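Local coordinates for protein alpha,alpha-trehalose-phosphate synthase (UDP-forming) (Burkholderia multivorans, PDB 5UOF) that is a synthase of glycosyltransferase family 20, with a GT-B fold of two domains, each built round a central beta sheet, at residues 84-89 / 140-145; 110-115 / 176-181. All coordinates share one frame; numbering follows the deposited sequence.

Contact 1 (84-89 / 140-145)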
loop_
_atom_site.group_PDB
_atom_site.type_symbol
_atom_site.label_atom_id
_atom_site.label_comp_id
_atom_site.label_asym_id
_atom_site.label_seq_id
_atom_site.Cartn_x
_atom_site.Cartn_y
_atom_site.Cartn_z
ATOM N N GLN A 84 9.085 0.804 24.810
ATOM C CA GLN A 84 7.738 0.468 24.351
ATOM C C GLN A 84 7.061 1.624 23.625
ATOM O O GLN A 84 6.158 1.388 22.813
ATOM C CB GLN A 84 6.884 0.009 25.539
ATOM C CG GLN A 84 7.392 -1.283 26.171
ATOM C CD GLN A 84 6.466 -1.841 27.240
ATOM O OE1 GLN A 84 5.742 -1.096 27.902
ATOM N NE2 GLN A 84 6.489 -3.160 27.414
ATOM N N TYR A 85 7.482 2.863 23.891
ATOM C CA TYR A 85 6.924 4.046 23.253
ATOM C C TYR A 85 7.623 4.360 21.932
ATOM O O TYR A 85 6.956 4.639 20.936
ATOM C CB TYR A 85 7.021 5.239 24.211
ATOM C CG TYR A 85 6.281 6.501 23.793
ATOM C CD1 TYR A 85 6.790 7.345 22.803
ATOM C CD2 TYR A 85 5.100 6.878 24.427
ATOM C CE1 TYR A 85 6.127 8.521 22.441
ATOM C CE2 TYR A 85 4.429 8.042 24.071
ATOM C CZ TYR A 85 4.948 8.864 23.087
ATOM O OH TYR A 85 4.283 10.028 22.748
ATOM N N TYR A 86 8.959 4.313 21.901
ATOM C CA TYR A 86 9.725 4.758 20.738
ATOM C C TYR A 86 10.382 3.641 19.933
ATOM O O TYR A 86 10.750 3.879 18.775
ATOM C CB TYR A 86 10.824 5.739 21.167
ATOM C CG TYR A 86 10.281 7.070 21.619
ATOM C CD1 TYR A 86 9.737 7.961 20.700
ATOM C CD2 TYR A 86 10.308 7.433 22.961
ATOM C CE1 TYR A 86 9.234 9.186 21.105
ATOM C CE2 TYR A 86 9.807 8.661 23.382
ATOM C CZ TYR A 86 9.273 9.531 22.444
ATOM O OH TYR A 86 8.768 10.742 22.849
ATOM N N ARG A 87 10.566 2.455 20.506
ATOM C CA ARG A 87 11.275 1.362 19.837
ATOM C C ARG A 87 10.420 0.112 19.825
ATOM O O ARG A 87 10.879 -1.001 20.104
ATOM C CB ARG A 87 12.620 1.095 20.501
ATOM C CG ARG A 87 13.553 2.286 20.502
ATOM C CD ARG A 87 14.927 1.927 21.037
ATOM N NE ARG A 87 15.625 0.991 20.160
ATOM C CZ ARG A 87 15.861 -0.283 20.455
ATOM N NH1 ARG A 87 15.467 -0.785 21.619
ATOM N NH2 ARG A 87 16.501 -1.055 19.586
ATOM N N GLY A 88 9.137 0.297 19.525
ATOM C CA GLY A 88 8.221 -0.820 19.510
ATOM C C GLY A 88 7.167 -0.681 18.436
ATOM O O GLY A 88 7.482 -0.403 17.281
ATOM N N PHE A 89 5.903 -0.810 18.830
ATOM C CA PHE A 89 4.821 -0.966 17.859
ATOM C C PHE A 89 4.637 0.275 16.987
ATOM O O PHE A 89 4.405 0.156 15.777
ATOM C CB PHE A 89 3.522 -1.298 18.604
ATOM C CG PHE A 89 2.290 -1.239 17.742
ATOM C CD1 PHE A 89 1.945 -2.313 16.923
ATOM C CD2 PHE A 89 1.474 -0.119 17.758
ATOM C CE1 PHE A 89 0.814 -2.254 16.128
ATOM C CE2 PHE A 89 0.330 -0.054 16.977
ATOM C CZ PHE A 89 0.000 -1.123 16.145
ATOM N N ASP A 140 -0.280 13.100 17.236
ATOM C CA ASP A 140 0.439 12.138 16.405
ATOM C C ASP A 140 0.382 10.689 16.883
ATOM O O ASP A 140 -0.170 10.373 17.943
ATOM C CB ASP A 140 1.896 12.561 16.225
ATOM C CG ASP A 140 2.401 12.293 14.808
ATOM O OD1 ASP A 140 1.573 11.909 13.941
ATOM O OD2 ASP A 140 3.616 12.447 14.554
ATOM N N TYR A 141 0.978 9.809 16.075
ATOM C CA TYR A 141 0.642 8.391 16.097
ATOM C C TYR A 141 1.140 7.656 17.342
ATOM O O TYR A 141 0.587 6.597 17.665
ATOM C CB TYR A 141 1.178 7.727 14.817
ATOM C CG TYR A 141 2.682 7.775 14.673
ATOM C CD1 TYR A 141 3.325 8.915 14.186
ATOM C CD2 TYR A 141 3.464 6.687 15.044
ATOM C CE1 TYR A 141 4.701 8.957 14.079
ATOM C CE2 TYR A 141 4.835 6.717 14.932
ATOM C CZ TYR A 141 5.450 7.854 14.450
ATOM O OH TYR A 141 6.822 7.880 14.350
ATOM N N HIS A 142 2.174 8.159 18.030
ATOM C CA HIS A 142 2.622 7.487 19.249
ATOM C C HIS A 142 1.563 7.535 20.334
ATOM O O HIS A 142 1.605 6.723 21.267
ATOM C CB HIS A 142 3.903 8.125 19.809
ATOM C CG HIS A 142 5.096 8.040 18.901
ATOM N ND1 HIS A 142 5.802 6.872 18.706
ATOM C CD2 HIS A 142 5.730 8.988 18.173
ATOM C CE1 HIS A 142 6.809 7.099 17.881
ATOM N NE2 HIS A 142 6.786 8.376 17.543
ATOM N N LEU A 143 0.635 8.492 20.242
ATOM C CA LEU A 143 -0.360 8.740 21.282
ATOM C C LEU A 143 -1.772 8.480 20.783
ATOM O O LEU A 143 -2.735 8.970 21.371
ATOM C CB LEU A 143 -0.241 10.177 21.791
ATOM C CG LEU A 143 1.020 10.511 22.575
ATOM C CD1 LEU A 143 1.243 12.021 22.638
ATOM C CD2 LEU A 143 0.923 9.899 23.962
ATOM N N LEU A 144 -1.914 7.754 19.680
ATOM C CA LEU A 144 -3.247 7.454 19.162
ATOM C C LEU A 144 -4.223 6.897 20.204
ATOM O O LEU A 144 -5.369 7.376 20.252
ATOM C CB LEU A 144 -3.074 6.529 17.950
ATOM C CG LEU A 144 -4.298 6.335 17.072
ATOM C CD1 LEU A 144 -3.839 6.121 15.657
ATOM C CD2 LEU A 144 -5.083 5.135 17.575
ATOM N N PRO A 145 -3.866 5.936 21.063
ATOM C CA PRO A 145 -4.839 5.416 22.036
ATOM C C PRO A 145 -5.099 6.328 23.230
ATOM O O PRO A 145 -5.808 5.918 24.157
ATOM C CB PRO A 145 -4.196 4.098 22.509
ATOM C CG PRO A 145 -3.028 3.845 21.608
ATOM C CD PRO A 145 -2.598 5.190 21.125
HETATM O O HOH W 1 4.178 4.842 21.180
#
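Tyr85 and His142 meet through a side-chain crossing at about a right angle: the tyrosine ring lies against the histidine stem, with Tyr85 CE1 3.5 Å from His142 CB. The two rings are nearly parallel, at 18°, but slid so far apart that they barely overlap. In Tyr85, with CG anti to the backbone N (chi1 -170°), the phenol extends past His142 to Leu143. There the leucine lies at the ring's edge, with Leu143 CD2 4.0 Å from Tyr85 CE2, while the hydroxyl sits close to Leu143 CG and takes Asn17 as its polar partner. Tyr86 approaches differently, pointing its edge at one face of the His142 imidazole, with the planes of the Tyr86 and His142 rings at 59° and their centroids 5.3 Å apart; the ring of Tyr141 lies by the opposite face. The imidazole therefore has an aromatic neighbour on each face. Its ND1 makes a weak, bent hydrogen bond to Tyr85 O, 3.4 Å long. The same carbonyl oxygen, Tyr85 O, is 2.8 Å from a water oxygen, and this water also reaches His142 O, bridging the end of helix 79-86 to the turn after strand 135-139. The chemistry implies an aromatic cluster dominated by ring packing, its polar links few and mostly indirect: a weak ND1 bond and a water shared by two carbonyls, of which His142 O is also bonded by Asn119.

Contact 2 (110-115 / 176-181); sequences QEYAGY and VPPHDE
Over one face of the Tyr112 ring lies Pro178, in an almost axial CH-pi contact: Pro178 CG stands 3.6 Å from the ring centroid, only 12° off the normal. Pro178 CB leans toward the phenol end and comes within 3.5 Å of Tyr112 CZ, so the puckered pyrrolidine ring, by its CB and CG, fits closely on the aromatic face. This is the tight half of the interface. The looser half, toward solvent, belongs to Glu181, a partly exposed residue whose extended chain crosses the tyrosine obliquely and brings its carboxylate to the ring's edge. Here a single short hydrogen bond, 2.7 Å from Tyr112 OH to Glu181 OE2, makes the link; the hydroxyl meets the oxygen from above the carboxylate plane, 37° out of it. In Tyr112 a chi1 of -180° places CG opposite the backbone N and extends the ring toward segment 176-181. Pro178 occupies the N-cap position of helix 179-186, and Glu181 lies in the first turn, so one tyrosine touches both the start and the flank of that helix. Leu182 and Phe185 of the same helix also pack on Tyr112, and Phe89 meets its ring: helices 89-98, 109-127 and 179-186 converge here, the last leading on to strand 191-194 of the mixed sheet.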
loop_
_atom_site.group_PDB
_atom_site.type_symbol
_atom_site.label_atom_id
_atom_site.label_comp_id
_atom_site.label_asym_id
_atom_site.label_seq_id
_atom_site.Cartn_x
_atom_site.Cartn_y
_atom_site.Cartn_z
ATOM N N GLN A 110 3.379 -8.496 21.779
ATOM C CA GLN A 110 3.813 -7.933 23.052
ATOM C C GLN A 110 4.170 -6.463 22.903
ATOM O O GLN A 110 3.918 -5.671 23.819
ATOM C CB GLN A 110 4.990 -8.725 23.623
ATOM C CG GLN A 110 4.696 -10.199 23.854
ATOM C CD GLN A 110 3.320 -10.445 24.448
ATOM O OE1 GLN A 110 2.946 -9.843 25.458
ATOM N NE2 GLN A 110 2.555 -11.335 23.817
ATOM N N GLU A 111 4.737 -6.075 21.759
ATOM C CA GLU A 111 4.993 -4.656 21.515
ATOM C C GLU A 111 3.693 -3.867 21.461
ATOM O O GLU A 111 3.608 -2.757 21.996
ATOM C CB GLU A 111 5.786 -4.465 20.218
ATOM C CG GLU A 111 7.218 -4.945 20.313
ATOM C CD GLU A 111 8.017 -4.660 19.053
ATOM O OE1 GLU A 111 9.262 -4.758 19.100
ATOM O OE2 GLU A 111 7.402 -4.326 18.027
ATOM N N TYR A 112 2.660 -4.431 20.829
ATOM C CA TYR A 112 1.376 -3.744 20.776
ATOM C C TYR A 112 0.786 -3.585 22.171
ATOM O O TYR A 112 0.282 -2.508 22.517
ATOM C CB TYR A 112 0.411 -4.494 19.846
ATOM C CG TYR A 112 -0.941 -3.824 19.739
ATOM C CD1 TYR A 112 -1.044 -2.487 19.348
ATOM C CD2 TYR A 112 -2.109 -4.512 20.030
ATOM C CE1 TYR A 112 -2.274 -1.862 19.267
ATOM C CE2 TYR A 112 -3.353 -3.890 19.948
ATOM C CZ TYR A 112 -3.421 -2.566 19.566
ATOM O OH TYR A 112 -4.646 -1.956 19.474
ATOM N N ALA A 113 0.846 -4.642 22.990
ATOM C CA ALA A 113 0.403 -4.512 24.377
ATOM C C ALA A 113 1.185 -3.419 25.095
ATOM O O ALA A 113 0.619 -2.671 25.904
ATOM C CB ALA A 113 0.551 -5.841 25.120
ATOM N N GLY A 114 2.486 -3.313 24.810
ATOM C CA GLY A 114 3.296 -2.288 25.456
ATOM C C GLY A 114 2.902 -0.881 25.045
ATOM O O GLY A 114 2.940 0.048 25.854
ATOM N N TYR A 115 2.555 -0.706 23.771
ATOM C CA TYR A 115 2.038 0.563 23.257
ATOM C C TYR A 115 0.777 0.992 23.991
ATOM O O TYR A 115 0.668 2.135 24.466
ATOM C CB TYR A 115 1.772 0.365 21.769
ATOM C CG TYR A 115 1.097 1.453 20.990
ATOM C CD1 TYR A 115 1.722 2.665 20.762
ATOM C CD2 TYR A 115 -0.125 1.221 20.376
ATOM C CE1 TYR A 115 1.116 3.645 19.988
ATOM C CE2 TYR A 115 -0.728 2.182 19.593
ATOM C CZ TYR A 115 -0.101 3.396 19.403
ATOM O OH TYR A 115 -0.688 4.362 18.611
ATOM N N VAL A 176 -1.919 -3.462 9.388
ATOM C CA VAL A 176 -1.746 -3.389 10.841
ATOM C C VAL A 176 -2.756 -4.342 11.472
ATOM O O VAL A 176 -3.959 -4.074 11.400
ATOM C CB VAL A 176 -1.966 -1.957 11.363
ATOM C CG1 VAL A 176 -1.807 -1.924 12.878
ATOM C CG2 VAL A 176 -1.013 -0.963 10.707
ATOM N N PRO A 177 -2.347 -5.447 12.091
ATOM C CA PRO A 177 -3.341 -6.450 12.530
ATOM C C PRO A 177 -4.401 -5.870 13.460
ATOM O O PRO A 177 -5.587 -6.197 13.305
ATOM C CB PRO A 177 -2.478 -7.528 13.211
ATOM C CG PRO A 177 -1.169 -7.469 12.412
ATOM C CD PRO A 177 -0.968 -5.967 12.161
ATOM N N PRO A 178 -4.058 -4.973 14.428
ATOM C CA PRO A 178 -5.134 -4.403 15.267
ATOM C C PRO A 178 -5.814 -3.154 14.693
ATOM O O PRO A 178 -6.261 -2.278 15.445
ATOM C CB PRO A 178 -4.411 -4.086 16.582
ATOM C CG PRO A 178 -3.023 -3.716 16.140
ATOM C CD PRO A 178 -2.724 -4.669 14.993
ATOM N N HIS A 179 -5.975 -3.100 13.367
ATOM C CA HIS A 179 -6.528 -1.906 12.722
ATOM C C HIS A 179 -7.913 -1.552 13.258
ATOM O O HIS A 179 -8.220 -0.373 13.458
ATOM C CB HIS A 179 -6.584 -2.110 11.204
ATOM C CG HIS A 179 -7.313 -3.348 10.782
ATOM N ND1 HIS A 179 -8.672 -3.373 10.540
ATOM C CD2 HIS A 179 -6.863 -4.599 10.535
ATOM C CE1 HIS A 179 -9.027 -4.592 10.173
ATOM N NE2 HIS A 179 -7.947 -5.353 10.153
ATOM N N ASP A 180 -8.770 -2.554 13.482
ATOM C CA ASP A 180 -10.109 -2.257 13.990
ATOM C C ASP A 180 -10.047 -1.576 15.352
ATOM O O ASP A 180 -10.780 -0.613 15.608
ATOM C CB ASP A 180 -10.955 -3.529 14.078
ATOM C CG ASP A 180 -12.334 -3.268 14.682
ATOM O OD1 ASP A 180 -13.204 -2.725 13.967
ATOM O OD2 ASP A 180 -12.546 -3.587 15.877
ATOM N N GLU A 181 -9.170 -2.054 16.238
ATOM C CA GLU A 181 -9.059 -1.442 17.560
ATOM C C GLU A 181 -8.461 -0.041 17.477
ATOM O O GLU A 181 -8.856 0.854 18.239
ATOM C CB GLU A 181 -8.224 -2.337 18.471
ATOM C CG GLU A 181 -8.204 -1.886 19.925
ATOM C CD GLU A 181 -7.619 -2.932 20.850
ATOM O OE1 GLU A 181 -8.221 -3.190 21.916
ATOM O OE2 GLU A 181 -6.558 -3.491 20.517
#

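Overall arrangement
Both contacts lie in the part of the chain built round the mixed sheet, their centres 10 Å apart, and their segments alternate in sequence. Contact 1 is the more deeply buried, about 15 Å from the chain's centre to its own, and joins a helix end to a loop leaving a sheet strand; contact 2, centred about 23 Å out, is partly buried and joins two helices. The chemistry differs accordingly: clustered rings and a bridging water inside, a proline-tyrosine face and a hydroxyl-carboxylate hydrogen bond nearer the surface. Helices 109-127 and 179-186, joined in contact 2, also touch contact 1, through Tyr115 on Leu144 and Pro145, and Leu182 and Phe185 on Leu144. Tyr115 OH, 2.7 Å from Tyr141 O, probably adds a hydrogen bond.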